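Long-range contacts in exopolysaccharide biosynthesis protein (PDB 6TGF), which modifies the glycan biofilm of Pantoea stewartii, probably by hydrolysis, using a parallel beta-helix fold like that of bacteriophage tailspikes: residues Asp47-Thr52 with Ala121-Pro126; Ile87-Arg92 with Ile101-Thr106; Asn125-Met130 with Ile143-Gln148; Lys178-Phe183 with Gly206-Ala211; Leu51-Val56 with Asp113-Asp118. One frame throughout, in Å; residues are numbered along the deposited sequence.

Overall arrangement
All five contacts lie toward the N-terminal end of the elongated chain, their centres about 49 to 70 Å from the chain centre. Contacts 1, 2, 3 and 5 belong to the Head binding region. Contact 1 is the hub, with its centre about 10 Å from that of contact 2 and about 12 Å from those of contacts 3, 4 and 5. Contacts 1 and 2 share the antiparallel beta-sheet containing neighbouring strands 89-92 and 121-124, contact 2 being nested within the loop closed by contact 1. Contacts 1 and 5 share Leu51 and Thr52, whereas contact 3 begins where contact 1 ends. Contact 4 comes last, in the region of the following mixed beta-sheet, and touches contacts 1, 3 and 5.

Contact 1: Asp47-Thr52 with Ala121-Pro126; sequences DVPILT and ALIANP
Leu51 and Leu122 meet through their CD1 methyls, 3.9 Å apart, at the packed end of this antiparallel strand pair. Both leucines are buried, and Leu51 also rests on Leu71 and Leu182. Next to them Ile50 lies across the backbone of Ala121-Pro126: its CG1 is near Leu122 O, while CD1 approaches Ala124 CB at 4.1 Å. The first torsion of Ile50 (chi1 63°) wedges CG1 between the residue's own N and C atoms, which directs that branch at the partner strand and leaves CG2 near Ala124 O.

Ile50 and Leu51 together face the single residue Leu122, a classic beta bulge. Leu122 O accepts from Ile50 N at 3.0 Å, and Leu122 N donates to Leu51 O at 3.0 Å, so both residues of the bulge are tied to the same partner. Beyond it the regular ladder resumes, with Val48 N bonded to Ala124 O at 3.0 Å and Ala124 N returning a bond to Val48 O at 3.1 Å. Strand 48-51 thereby forms one margin of a five-stranded antiparallel sheet within this chain, and strand 121-124 is in turn bonded, along its far edge, to strand 89-92.

Toward the Asp47 end the fit is looser and more of the surface meets solvent. Val48 CG2 crosses the Pro126 ring at about a right angle, 3.9 Å from its CB, and on the other face of the sheet Pro49 CG lies 4.3 Å from Ile123 CG1. The Asp47 carboxylate stands beside the peptide between Ala124 and Asn125 without a hydrogen bond to Asn125 N.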
# COMPACT_ATOMS: atom_id res chain seq x y z
N ASP B 47 49.89 38.26 -21.75
CA ASP B 47 49.23 39.34 -20.98
C ASP B 47 47.76 39.42 -21.41
O ASP B 47 47.48 39.24 -22.61
CB ASP B 47 49.94 40.69 -21.15
CG ASP B 47 51.19 40.84 -20.29
OD1 ASP B 47 51.68 39.82 -19.77
OD2 ASP B 47 51.67 41.98 -20.16
N VAL B 48 46.85 39.66 -20.45
CA VAL B 48 45.37 39.65 -20.64
C VAL B 48 44.76 40.83 -19.88
O VAL B 48 45.42 41.43 -19.04
CB VAL B 48 44.75 38.32 -20.17
CG1 VAL B 48 45.32 37.13 -20.93
CG2 VAL B 48 44.91 38.11 -18.67
N PRO B 49 43.49 41.19 -20.16
CA PRO B 49 42.74 42.10 -19.29
C PRO B 49 42.51 41.46 -17.92
O PRO B 49 41.74 40.51 -17.85
CB PRO B 49 41.42 42.34 -20.04
CG PRO B 49 41.70 41.91 -21.47
CD PRO B 49 42.71 40.79 -21.35
N ILE B 50 43.18 41.96 -16.88
CA ILE B 50 43.10 41.43 -15.48
C ILE B 50 41.98 42.17 -14.72
O ILE B 50 41.45 41.57 -13.77
CB ILE B 50 44.46 41.53 -14.74
CG1 ILE B 50 44.95 42.97 -14.57
CG2 ILE B 50 45.50 40.66 -15.44
CD1 ILE B 50 45.92 43.15 -13.43
N LEU B 51 41.66 43.40 -15.12
CA LEU B 51 40.59 44.23 -14.52
C LEU B 51 39.86 45.01 -15.62
O LEU B 51 40.54 45.63 -16.46
CB LEU B 51 41.20 45.18 -13.49
CG LEU B 51 41.91 44.51 -12.31
CD1 LEU B 51 42.70 45.53 -11.50
CD2 LEU B 51 40.91 43.79 -11.41
N THR B 52 38.52 44.97 -15.61
CA THR B 52 37.61 45.59 -16.61
C THR B 52 36.57 46.42 -15.87
O THR B 52 36.55 46.42 -14.64
CB THR B 52 37.00 44.51 -17.50
OG1 THR B 52 36.16 43.69 -16.69
CG2 THR B 52 38.04 43.65 -18.20
N ALA B 121 40.38 48.97 -19.73
CA ALA B 121 40.89 47.72 -19.13
C ALA B 121 42.35 47.90 -18.71
O ALA B 121 43.07 48.67 -19.38
CB ALA B 121 40.75 46.58 -20.11
N LEU B 122 42.76 47.23 -17.63
CA LEU B 122 44.17 47.10 -17.20
C LEU B 122 44.70 45.74 -17.68
O LEU B 122 44.24 44.71 -17.14
CB LEU B 122 44.26 47.23 -15.68
CG LEU B 122 43.87 48.59 -15.10
CD1 LEU B 122 43.96 48.57 -13.58
CD2 LEU B 122 44.75 49.70 -15.66
N ILE B 123 45.59 45.74 -18.67
CA ILE B 123 46.26 44.52 -19.21
C ILE B 123 47.58 44.32 -18.46
O ILE B 123 48.33 45.31 -18.30
CB ILE B 123 46.46 44.60 -20.74
CG1 ILE B 123 45.12 44.56 -21.48
CG2 ILE B 123 47.39 43.50 -21.23
CD1 ILE B 123 44.62 45.91 -21.92
N ALA B 124 47.85 43.08 -18.03
CA ALA B 124 49.10 42.65 -17.37
C ALA B 124 49.18 41.12 -17.39
O ALA B 124 48.26 40.48 -17.94
CB ALA B 124 49.16 43.18 -15.96
N ASN B 125 50.26 40.55 -16.83
CA ASN B 125 50.46 39.09 -16.69
C ASN B 125 49.33 38.52 -15.84
O ASN B 125 49.11 39.00 -14.73
CB ASN B 125 51.84 38.77 -16.09
CG ASN B 125 52.24 37.32 -16.24
OD1 ASN B 125 51.41 36.42 -16.22
ND2 ASN B 125 53.54 37.08 -16.36
N PRO B 126 48.57 37.50 -16.31
CA PRO B 126 47.55 36.86 -15.48
C PRO B 126 48.14 36.32 -14.17
O PRO B 126 47.45 36.34 -13.17
CB PRO B 126 46.99 35.73 -16.36
CG PRO B 126 48.02 35.55 -17.46
CD PRO B 126 48.64 36.92 -17.66

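Contact 2: Ile87-Arg92 with Ile101-Thr106; sequences IPVFLR and ITQPIT
Val89 and Ile101 are joined by one direct backbone bond, Ile101 N to Val89 O at 3.1 Å, with the donor tilted 16° from the carbonyl plane. The Ile101 side chain turns back toward Val89: its CD1 reaches Val89 CB at 3.7 Å, while the CG2 branch meets Leu91 CB at 3.6 Å, the side chains of Ile101 and Leu91 crossing at about a right angle. A chi1 of 48° folds CG1 of Ile101 back toward its own main chain, near Val89 O. At about a right angle the Gln103 amide crosses Val89, NE2 nearest CG2; Ile105 CD1 touches Val89 CG1 at 4.2 Å, alongside Ile101 CD1.

In the second shell, Gln103 OE1 accepts a hydrogen bond from Ile73 N, which steadies the amide. Ile105 is bonded through its backbone to Leu71. Between Ile101, at the end of strand 98-101, and Ile105, at the start of strand 105-107, the chain passes from one antiparallel sheet to the other through a cis peptide before Pro104.

A water accepts from Val89 N at 2.9 Å and donates to Ile101 O at 2.7 Å. It bridges the two backbone groups, giving each a polar partner where one direct bond joins the segments.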
# COMPACT_ATOMS: atom_id res chain seq x y z
N ILE B 87 55.38 44.94 -11.93
CA ILE B 87 55.44 44.46 -13.35
C ILE B 87 54.69 45.46 -14.23
O ILE B 87 53.86 46.22 -13.73
CB ILE B 87 54.88 43.03 -13.48
CG1 ILE B 87 53.39 42.94 -13.13
CG2 ILE B 87 55.71 42.06 -12.66
CD1 ILE B 87 52.71 41.70 -13.68
N PRO B 88 54.97 45.51 -15.55
CA PRO B 88 54.29 46.47 -16.44
C PRO B 88 52.78 46.23 -16.51
O PRO B 88 52.36 45.10 -16.70
CB PRO B 88 54.96 46.26 -17.81
CG PRO B 88 55.60 44.89 -17.73
CD PRO B 88 55.94 44.68 -16.27
N VAL B 89 52.00 47.30 -16.33
CA VAL B 89 50.52 47.34 -16.48
C VAL B 89 50.18 48.36 -17.57
O VAL B 89 50.74 49.47 -17.53
CB VAL B 89 49.82 47.71 -15.15
CG1 VAL B 89 48.31 47.59 -15.25
CG2 VAL B 89 50.34 46.87 -13.99
N PHE B 90 49.30 47.99 -18.51
CA PHE B 90 48.88 48.83 -19.66
C PHE B 90 47.39 49.16 -19.53
O PHE B 90 46.58 48.23 -19.38
CB PHE B 90 49.20 48.11 -20.98
CG PHE B 90 50.59 47.54 -21.04
CD1 PHE B 90 51.68 48.35 -21.32
CD2 PHE B 90 50.82 46.20 -20.79
CE1 PHE B 90 52.97 47.83 -21.36
CE2 PHE B 90 52.10 45.68 -20.84
CZ PHE B 90 53.17 46.49 -21.13
N LEU B 91 47.06 50.45 -19.57
CA LEU B 91 45.66 50.96 -19.60
C LEU B 91 45.20 51.01 -21.05
O LEU B 91 45.80 51.76 -21.84
CB LEU B 91 45.60 52.35 -18.95
CG LEU B 91 44.24 53.05 -19.02
CD1 LEU B 91 43.18 52.29 -18.24
CD2 LEU B 91 44.33 54.48 -18.53
N ARG B 92 44.17 50.22 -21.39
CA ARG B 92 43.46 50.27 -22.70
C ARG B 92 42.31 51.27 -22.60
O ARG B 92 41.56 51.20 -21.62
CB ARG B 92 42.95 48.87 -23.07
CG ARG B 92 42.14 48.83 -24.36
CD ARG B 92 41.62 47.43 -24.63
NE ARG B 92 40.41 47.14 -23.88
CZ ARG B 92 39.90 45.92 -23.69
NH1 ARG B 92 40.51 44.86 -24.20
NH2 ARG B 92 38.79 45.77 -23.00
N ILE B 101 50.93 52.56 -17.72
CA ILE B 101 50.63 53.49 -16.59
C ILE B 101 51.70 53.29 -15.51
O ILE B 101 52.24 52.18 -15.40
CB ILE B 101 49.19 53.31 -16.06
CG1 ILE B 101 48.80 51.85 -15.82
CG2 ILE B 101 48.19 53.98 -16.99
CD1 ILE B 101 49.24 51.30 -14.50
N THR B 102 52.00 54.36 -14.77
CA THR B 102 52.98 54.38 -13.64
C THR B 102 52.27 53.90 -12.36
O THR B 102 51.16 54.39 -12.08
CB THR B 102 53.57 55.78 -13.43
OG1 THR B 102 52.54 56.74 -13.64
CG2 THR B 102 54.74 56.07 -14.35
N GLN B 103 52.91 52.98 -11.63
CA GLN B 103 52.40 52.44 -10.34
C GLN B 103 53.01 53.25 -9.20
O GLN B 103 54.10 53.80 -9.34
CB GLN B 103 52.73 50.95 -10.23
CG GLN B 103 52.15 50.12 -11.37
CD GLN B 103 52.16 48.65 -11.06
OE1 GLN B 103 51.69 48.21 -10.01
NE2 GLN B 103 52.70 47.86 -11.98
N PRO B 104 52.35 53.35 -8.02
CA PRO B 104 51.05 52.72 -7.79
C PRO B 104 49.90 53.40 -8.54
O PRO B 104 49.99 54.59 -8.79
CB PRO B 104 50.84 52.87 -6.28
CG PRO B 104 51.62 54.12 -5.92
CD PRO B 104 52.82 54.11 -6.85
N ILE B 105 48.86 52.63 -8.87
CA ILE B 105 47.64 53.12 -9.58
C ILE B 105 46.70 53.76 -8.55
O ILE B 105 46.26 53.04 -7.63
CB ILE B 105 46.95 51.99 -10.37
CG1 ILE B 105 47.94 51.28 -11.30
CG2 ILE B 105 45.73 52.51 -11.12
CD1 ILE B 105 47.35 50.12 -12.07
N THR B 106 46.42 55.06 -8.70
CA THR B 106 45.53 55.84 -7.81
C THR B 106 44.07 55.44 -8.08
O THR B 106 43.65 55.51 -9.25
CB THR B 106 45.74 57.35 -8.02
OG1 THR B 106 47.12 57.64 -7.79
CG2 THR B 106 44.88 58.20 -7.11
O HOH W 1 53.38 49.72 -15.67

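Contact 3: Asn125-Met130 with Ile143-Gln148; sequences NPSHAM and IPDVSQ
At the open end of the hairpin made by strands 129-134 and 139-143, Met130 and Ile143 form an antiparallel hydrogen-bonded pair. Met130 N donates to Ile143 O at 2.9 Å, and Ile143 N donates back to Met130 O at 3.0 Å. Past this pair residues 144-148 leave the strand but stay close, and one more backbone bond spans the segments: Val146 N reaches His128 O at 3.2 Å and is nearly straight (166°).

Val146 is the main apolar link. Its CG2 methyl sits over one face of the His128 imidazole, 3.8 Å from the ring centroid, in a CH-pi contact displaced toward the rim, while CG1 touches Met130 CB at 3.9 Å. A chi1 of 65° swings the His128 ring in beside its own main chain, where its face meets this methyl. The rotation of the imidazole is also set by ND1, which donates to Asn125 O at 2.7 Å, in the carbonyl plane though tilted from the ring plane.

Two Asx turns shape the chain in the two segments. Asn125 OD1 accepts from Ser127 N, and Asp145 OD1 accepts from Ser147 N; both donors stand above the planes of their acceptors, the second more steeply. Asp145 also starts a type I beta turn that ends at Gln148. A water connects the two turns, lying 2.7 Å from Ser127 OG and donating to Asp145 OD2. In the wider fold Val146 is bonded through its backbone to Glu184 and packs on Phe183, and Ile143 meets the same phenylalanine, while His128 and Met130 lie against Ile73 of strand 69-74.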
# COMPACT_ATOMS: atom_id res chain seq x y z
N ASN B 125 50.26 40.55 -16.83
CA ASN B 125 50.46 39.09 -16.69
C ASN B 125 49.33 38.52 -15.84
O ASN B 125 49.11 39.00 -14.73
CB ASN B 125 51.84 38.77 -16.09
CG ASN B 125 52.24 37.32 -16.24
OD1 ASN B 125 51.41 36.42 -16.22
ND2 ASN B 125 53.54 37.08 -16.36
N PRO B 126 48.57 37.50 -16.31
CA PRO B 126 47.55 36.86 -15.48
C PRO B 126 48.14 36.32 -14.17
O PRO B 126 47.45 36.34 -13.17
CB PRO B 126 46.99 35.73 -16.36
CG PRO B 126 48.02 35.55 -17.46
CD PRO B 126 48.64 36.92 -17.66
N SER B 127 49.39 35.85 -14.22
CA SER B 127 50.21 35.51 -13.04
C SER B 127 50.84 36.79 -12.48
O SER B 127 51.78 37.31 -13.12
CB SER B 127 51.26 34.48 -13.38
OG SER B 127 51.88 33.98 -12.21
N HIS B 128 50.32 37.29 -11.36
CA HIS B 128 50.78 38.55 -10.71
C HIS B 128 50.41 38.57 -9.23
O HIS B 128 49.39 37.94 -8.86
CB HIS B 128 50.20 39.77 -11.44
CG HIS B 128 48.72 39.88 -11.36
ND1 HIS B 128 47.88 39.32 -12.31
CD2 HIS B 128 47.91 40.48 -10.46
CE1 HIS B 128 46.63 39.57 -12.00
NE2 HIS B 128 46.62 40.28 -10.86
N ALA B 129 51.22 39.25 -8.42
CA ALA B 129 50.89 39.71 -7.05
C ALA B 129 50.03 40.98 -7.17
O ALA B 129 50.24 41.74 -8.14
CB ALA B 129 52.14 39.97 -6.26
N MET B 130 49.11 41.19 -6.23
CA MET B 130 48.24 42.39 -6.18
C MET B 130 48.13 42.89 -4.74
O MET B 130 47.87 42.06 -3.84
CB MET B 130 46.84 42.08 -6.73
CG MET B 130 46.01 43.32 -6.99
SD MET B 130 44.30 42.91 -7.43
CE MET B 130 44.46 42.67 -9.20
N ILE B 143 48.27 40.19 -1.58
CA ILE B 143 48.23 38.83 -2.19
C ILE B 143 49.48 38.64 -3.04
O ILE B 143 49.67 39.34 -4.03
CB ILE B 143 46.93 38.64 -3.01
CG1 ILE B 143 45.69 38.90 -2.16
CG2 ILE B 143 46.89 37.26 -3.65
CD1 ILE B 143 44.44 39.18 -2.96
N PRO B 144 50.37 37.68 -2.68
CA PRO B 144 51.62 37.47 -3.42
C PRO B 144 51.42 36.77 -4.77
O PRO B 144 52.26 36.92 -5.63
CB PRO B 144 52.45 36.60 -2.46
CG PRO B 144 51.41 35.81 -1.70
CD PRO B 144 50.22 36.74 -1.57
N ASP B 145 50.33 36.01 -4.92
CA ASP B 145 49.95 35.34 -6.18
C ASP B 145 48.43 35.15 -6.19
O ASP B 145 47.93 34.38 -5.35
CB ASP B 145 50.70 34.01 -6.34
CG ASP B 145 50.47 33.31 -7.67
OD1 ASP B 145 49.93 33.96 -8.60
OD2 ASP B 145 50.84 32.12 -7.78
N VAL B 146 47.73 35.82 -7.11
CA VAL B 146 46.24 35.81 -7.23
C VAL B 146 45.78 34.45 -7.78
O VAL B 146 44.56 34.22 -7.77
CB VAL B 146 45.73 36.98 -8.10
CG1 VAL B 146 46.15 38.33 -7.55
CG2 VAL B 146 46.13 36.84 -9.57
N SER B 147 46.71 33.60 -8.23
CA SER B 147 46.44 32.24 -8.76
C SER B 147 46.41 31.20 -7.64
O SER B 147 45.99 30.06 -7.91
CB SER B 147 47.45 31.87 -9.82
OG SER B 147 47.47 32.84 -10.86
N GLN B 148 46.85 31.56 -6.42
CA GLN B 148 46.87 30.66 -5.23
C GLN B 148 45.96 31.21 -4.14
O GLN B 148 45.93 32.41 -3.90
CB GLN B 148 48.30 30.51 -4.69
CG GLN B 148 49.26 29.84 -5.66
CD GLN B 148 48.76 28.49 -6.12
OE1 GLN B 148 48.27 27.68 -5.33
NE2 GLN B 148 48.87 28.24 -7.41
O HOH W 2 50.90 32.08 -10.63

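Contact 4: Lys178-Phe183 with Gly206-Ala211; sequences KTRPLF and GSFQPA
Ser207 OG is engaged by two groups, Gln209 N, which donates to it at 3.1 Å, and Glu184 OE2, while the backbone N of Ser207 lies against Pro181 CG. Glu184 holds the next residue too, because its OE1 accepts from Phe208 N. Glu184 thus probably helps to position the phenylalanine that dominates the contact.

The Phe208 ring reaches into the corner formed by residues 180-183. Its CD1 lies over one face of the Arg180 guanidinium, 3.4 Å above the plane and displaced toward the rim, with the two flat groups turned 27° from one another. The arginine bends at chi3 (-101°), which swings the guanidinium round to the ring, while its CG stays at the ring edge. Farther along that edge, Pro181 O lies 3.3 Å from Phe208 CZ, near the ring plane. Phe208 CE2 passes 3.8 Å from Phe183 C. No hydrogen bond joins the two segments, and the grip comes from packing.

Below the ring, Pro181 CG rests 3.7 Å from CA of Gly206, which has no side chain to intervene. Phe224 and Trp226 of the neighbouring strand border the proline. Arg180 O accepts from Asn55 ND2, tying this loop back to helix 53-57. The bond from Gln209 N to Ser207 OG defines an ST turn, here turning the chain at the end of strand 202-207.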
# COMPACT_ATOMS: atom_id res chain seq x y z
N LYS B 178 31.35 37.87 -17.58
CA LYS B 178 32.16 39.01 -18.07
C LYS B 178 33.04 39.58 -16.95
O LYS B 178 33.93 40.40 -17.26
CB LYS B 178 31.25 40.10 -18.64
CG LYS B 178 30.64 39.77 -20.00
CD LYS B 178 29.48 40.67 -20.38
CE LYS B 178 29.16 40.63 -21.85
NZ LYS B 178 28.07 41.56 -22.21
N THR B 179 32.81 39.17 -15.70
CA THR B 179 33.54 39.67 -14.50
C THR B 179 34.68 38.71 -14.14
O THR B 179 34.38 37.62 -13.61
CB THR B 179 32.59 39.84 -13.30
OG1 THR B 179 31.52 40.70 -13.69
CG2 THR B 179 33.28 40.40 -12.08
N ARG B 180 35.93 39.09 -14.42
CA ARG B 180 37.13 38.33 -14.00
C ARG B 180 37.26 38.43 -12.48
O ARG B 180 37.17 39.52 -11.93
CB ARG B 180 38.39 38.86 -14.69
CG ARG B 180 39.69 38.24 -14.19
CD ARG B 180 40.89 38.62 -15.04
NE ARG B 180 41.28 37.56 -15.95
CZ ARG B 180 42.34 36.76 -15.82
NH1 ARG B 180 43.16 36.90 -14.79
NH2 ARG B 180 42.58 35.83 -16.72
N PRO B 181 37.45 37.30 -11.75
CA PRO B 181 37.74 37.35 -10.32
C PRO B 181 39.00 38.17 -10.01
O PRO B 181 39.91 38.16 -10.82
CB PRO B 181 37.95 35.89 -9.91
CG PRO B 181 37.27 35.08 -11.00
CD PRO B 181 37.38 35.92 -12.26
N LEU B 182 39.02 38.86 -8.87
CA LEU B 182 40.19 39.64 -8.38
C LEU B 182 41.36 38.68 -8.12
O LEU B 182 42.50 39.03 -8.47
CB LEU B 182 39.82 40.41 -7.11
CG LEU B 182 38.98 41.67 -7.32
CD1 LEU B 182 38.61 42.29 -5.98
CD2 LEU B 182 39.70 42.68 -8.19
N PHE B 183 41.06 37.53 -7.51
CA PHE B 183 42.04 36.48 -7.12
C PHE B 183 41.35 35.12 -7.02
O PHE B 183 40.10 35.07 -7.03
CB PHE B 183 42.71 36.86 -5.80
CG PHE B 183 41.76 37.26 -4.70
CD1 PHE B 183 41.14 36.29 -3.92
CD2 PHE B 183 41.47 38.59 -4.46
CE1 PHE B 183 40.26 36.66 -2.91
CE2 PHE B 183 40.58 38.95 -3.45
CZ PHE B 183 39.98 37.98 -2.68
N GLY B 206 35.46 32.41 -7.14
CA GLY B 206 36.15 32.59 -8.44
C GLY B 206 37.38 31.71 -8.56
O GLY B 206 37.96 31.35 -7.52
N SER B 207 37.77 31.39 -9.80
CA SER B 207 38.98 30.59 -10.13
C SER B 207 39.48 30.94 -11.53
O SER B 207 38.65 31.30 -12.39
CB SER B 207 38.70 29.12 -10.00
OG SER B 207 39.88 28.36 -10.21
N PHE B 208 40.79 30.83 -11.75
CA PHE B 208 41.47 30.95 -13.07
C PHE B 208 41.78 29.56 -13.62
O PHE B 208 42.24 29.47 -14.78
CB PHE B 208 42.73 31.81 -12.95
CG PHE B 208 42.49 33.17 -12.34
CD1 PHE B 208 41.82 34.16 -13.04
CD2 PHE B 208 42.94 33.45 -11.05
CE1 PHE B 208 41.59 35.40 -12.47
CE2 PHE B 208 42.71 34.70 -10.49
CZ PHE B 208 42.04 35.67 -11.20
N GLN B 209 41.54 28.51 -12.82
CA GLN B 209 41.64 27.09 -13.24
C GLN B 209 40.59 26.82 -14.32
O GLN B 209 39.47 27.33 -14.21
CB GLN B 209 41.45 26.15 -12.05
CG GLN B 209 42.55 26.25 -11.00
CD GLN B 209 43.91 25.85 -11.54
OE1 GLN B 209 44.87 26.60 -11.48
NE2 GLN B 209 43.98 24.65 -12.10
N PRO B 210 40.89 26.03 -15.37
CA PRO B 210 39.95 25.82 -16.47
C PRO B 210 38.78 24.91 -16.05
O PRO B 210 39.04 23.88 -15.45
CB PRO B 210 40.78 25.16 -17.58
CG PRO B 210 42.21 25.12 -17.06
CD PRO B 210 42.13 25.26 -15.56
N ALA B 211 37.55 25.32 -16.37
CA ALA B 211 36.30 24.56 -16.13
C ALA B 211 35.25 24.96 -17.17
O ALA B 211 35.09 26.18 -17.40
CB ALA B 211 35.81 24.80 -14.72

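Contact 5: Leu51-Val56 with Asp113-Asp118; sequences LTPENV and DQFVKD. With EDO (1,2-ethanediol), chain X; EDO (1,2-ethanediol), chain C.
Phe115 and Val116 of helix 109-117 pack against the start of helix 53-57 and the residues leading into it, a small helix-to-helix contact in the Head binding region. Phe115 presents its ring edge-on to the backbone: CZ comes 3.6 Å from Leu51 O, and CE2 lies 3.5 Å from Thr52 C, with both carbonyl oxygens in the ring plane. With chi1 at -171° the ring of Phe115 extends away from its own backbone N, out toward this turn of chain. Phe115 CD2 meets Val56 CG2 at 3.8 Å, the side chains approaching obliquely. The ring also touches Ala120 and Leu122.

Val116, one residue on, meets the other branch of Val56. Its CG2 methyl sits 3.7 Å from Val56 CG1 and is bordered by Pro53 CB at 4.3 Å. Trp64 of helix 61-66 contacts both valines.

The turn that Phe115 abuts is held from within. Asn55 OD1 accepts from Thr52 N at 2.9 Å, and Thr52 OG1 donates to the anti lone pair of Glu54 OE1. Of the carbonyls at the ring edge, Thr52 O accepts from Asn55 N, and Leu51 O from Leu122 N. Beside helix 109-117, at the edge of the Phe115 ring, a 1,2-ethanediol, probably from the crystallisation liquor, lies with C1 near Phe115 CA and donates from O1 to Asp118 OD2 at 2.7 Å.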
# COMPACT_ATOMS: atom_id res chain seq x y z
N LEU B 51 41.66 43.40 -15.12
CA LEU B 51 40.59 44.23 -14.52
C LEU B 51 39.86 45.01 -15.62
O LEU B 51 40.54 45.63 -16.46
CB LEU B 51 41.20 45.18 -13.49
CG LEU B 51 41.91 44.51 -12.31
CD1 LEU B 51 42.70 45.53 -11.50
CD2 LEU B 51 40.91 43.79 -11.41
N THR B 52 38.52 44.97 -15.61
CA THR B 52 37.61 45.59 -16.61
C THR B 52 36.57 46.42 -15.87
O THR B 52 36.55 46.42 -14.64
CB THR B 52 37.00 44.51 -17.50
OG1 THR B 52 36.16 43.69 -16.69
CG2 THR B 52 38.04 43.65 -18.20
N PRO B 53 35.68 47.17 -16.56
CA PRO B 53 34.62 47.93 -15.89
C PRO B 53 33.75 47.05 -14.98
O PRO B 53 33.31 47.53 -13.95
CB PRO B 53 33.79 48.50 -17.05
CG PRO B 53 34.77 48.57 -18.20
CD PRO B 53 35.64 47.34 -18.02
N GLU B 54 33.55 45.78 -15.37
CA GLU B 54 32.77 44.76 -14.62
C GLU B 54 33.33 44.60 -13.19
O GLU B 54 32.53 44.30 -12.29
CB GLU B 54 32.80 43.41 -15.34
CG GLU B 54 31.86 43.33 -16.54
CD GLU B 54 32.40 43.93 -17.83
OE1 GLU B 54 33.63 43.96 -18.01
OE2 GLU B 54 31.57 44.36 -18.66
N ASN B 55 34.64 44.80 -13.00
CA ASN B 55 35.33 44.70 -11.69
C ASN B 55 34.94 45.90 -10.80
O ASN B 55 34.93 45.72 -9.57
CB ASN B 55 36.85 44.60 -11.84
CG ASN B 55 37.29 43.26 -12.39
OD1 ASN B 55 37.60 43.14 -13.58
ND2 ASN B 55 37.30 42.24 -11.55
N VAL B 56 34.65 47.05 -11.41
CA VAL B 56 34.20 48.29 -10.70
C VAL B 56 32.73 48.12 -10.29
O VAL B 56 32.40 48.39 -9.12
CB VAL B 56 34.40 49.55 -11.57
CG1 VAL B 56 33.93 50.82 -10.86
CG2 VAL B 56 35.85 49.71 -12.01
N ASP B 113 35.05 56.29 -12.35
CA ASP B 113 34.07 56.81 -13.33
C ASP B 113 34.72 56.83 -14.72
O ASP B 113 34.12 56.26 -15.65
CB ASP B 113 33.54 58.18 -12.92
CG ASP B 113 32.67 58.17 -11.67
OD1 ASP B 113 32.02 57.13 -11.42
OD2 ASP B 113 32.65 59.19 -10.96
N GLN B 114 35.90 57.43 -14.84
CA GLN B 114 36.67 57.56 -16.11
C GLN B 114 36.91 56.17 -16.71
O GLN B 114 36.69 56.01 -17.93
CB GLN B 114 38.00 58.29 -15.87
CG GLN B 114 38.63 58.85 -17.14
CD GLN B 114 37.85 59.99 -17.73
OE1 GLN B 114 37.11 60.69 -17.05
NE2 GLN B 114 38.02 60.20 -19.03
N PHE B 115 37.34 55.22 -15.88
CA PHE B 115 37.66 53.81 -16.25
C PHE B 115 36.43 53.15 -16.89
O PHE B 115 36.54 52.57 -17.98
CB PHE B 115 38.15 53.03 -15.03
CG PHE B 115 38.71 51.66 -15.32
CD1 PHE B 115 39.96 51.51 -15.89
CD2 PHE B 115 37.99 50.52 -15.00
CE1 PHE B 115 40.47 50.25 -16.15
CE2 PHE B 115 38.50 49.26 -15.26
CZ PHE B 115 39.74 49.13 -15.83
N VAL B 116 35.28 53.27 -16.21
CA VAL B 116 33.96 52.72 -16.66
C VAL B 116 33.50 53.48 -17.90
O VAL B 116 33.11 52.82 -18.88
CB VAL B 116 32.93 52.78 -15.52
CG1 VAL B 116 31.51 52.52 -16.02
CG2 VAL B 116 33.27 51.82 -14.40
N LYS B 117 33.56 54.82 -17.86
CA LYS B 117 33.10 55.74 -18.95
C LYS B 117 33.84 55.41 -20.25
O LYS B 117 33.19 55.42 -21.32
CB LYS B 117 33.34 57.20 -18.57
CG LYS B 117 32.19 58.14 -18.89
CD LYS B 117 32.46 59.60 -18.59
CE LYS B 117 32.69 59.88 -17.12
NZ LYS B 117 32.52 61.32 -16.82
N ASP B 118 35.15 55.13 -20.16
CA ASP B 118 36.05 54.85 -21.31
C ASP B 118 35.99 53.37 -21.70
O ASP B 118 36.72 52.99 -22.63
CB ASP B 118 37.49 55.25 -20.99
CG ASP B 118 37.70 56.74 -20.83
OD1 ASP B 118 36.81 57.50 -21.26
OD2 ASP B 118 38.75 57.14 -20.29
C1 EDO X . 40.70 55.56 -17.56
O1 EDO X . 40.69 55.77 -18.96
C2 EDO X . 41.55 56.53 -16.83
O2 EDO X . 41.88 56.14 -15.51
C1 EDO C . 29.10 56.53 -8.82
O1 EDO C . 29.08 56.50 -10.24
C2 EDO C . 27.98 55.78 -8.20
O2 EDO C . 27.93 54.42 -8.57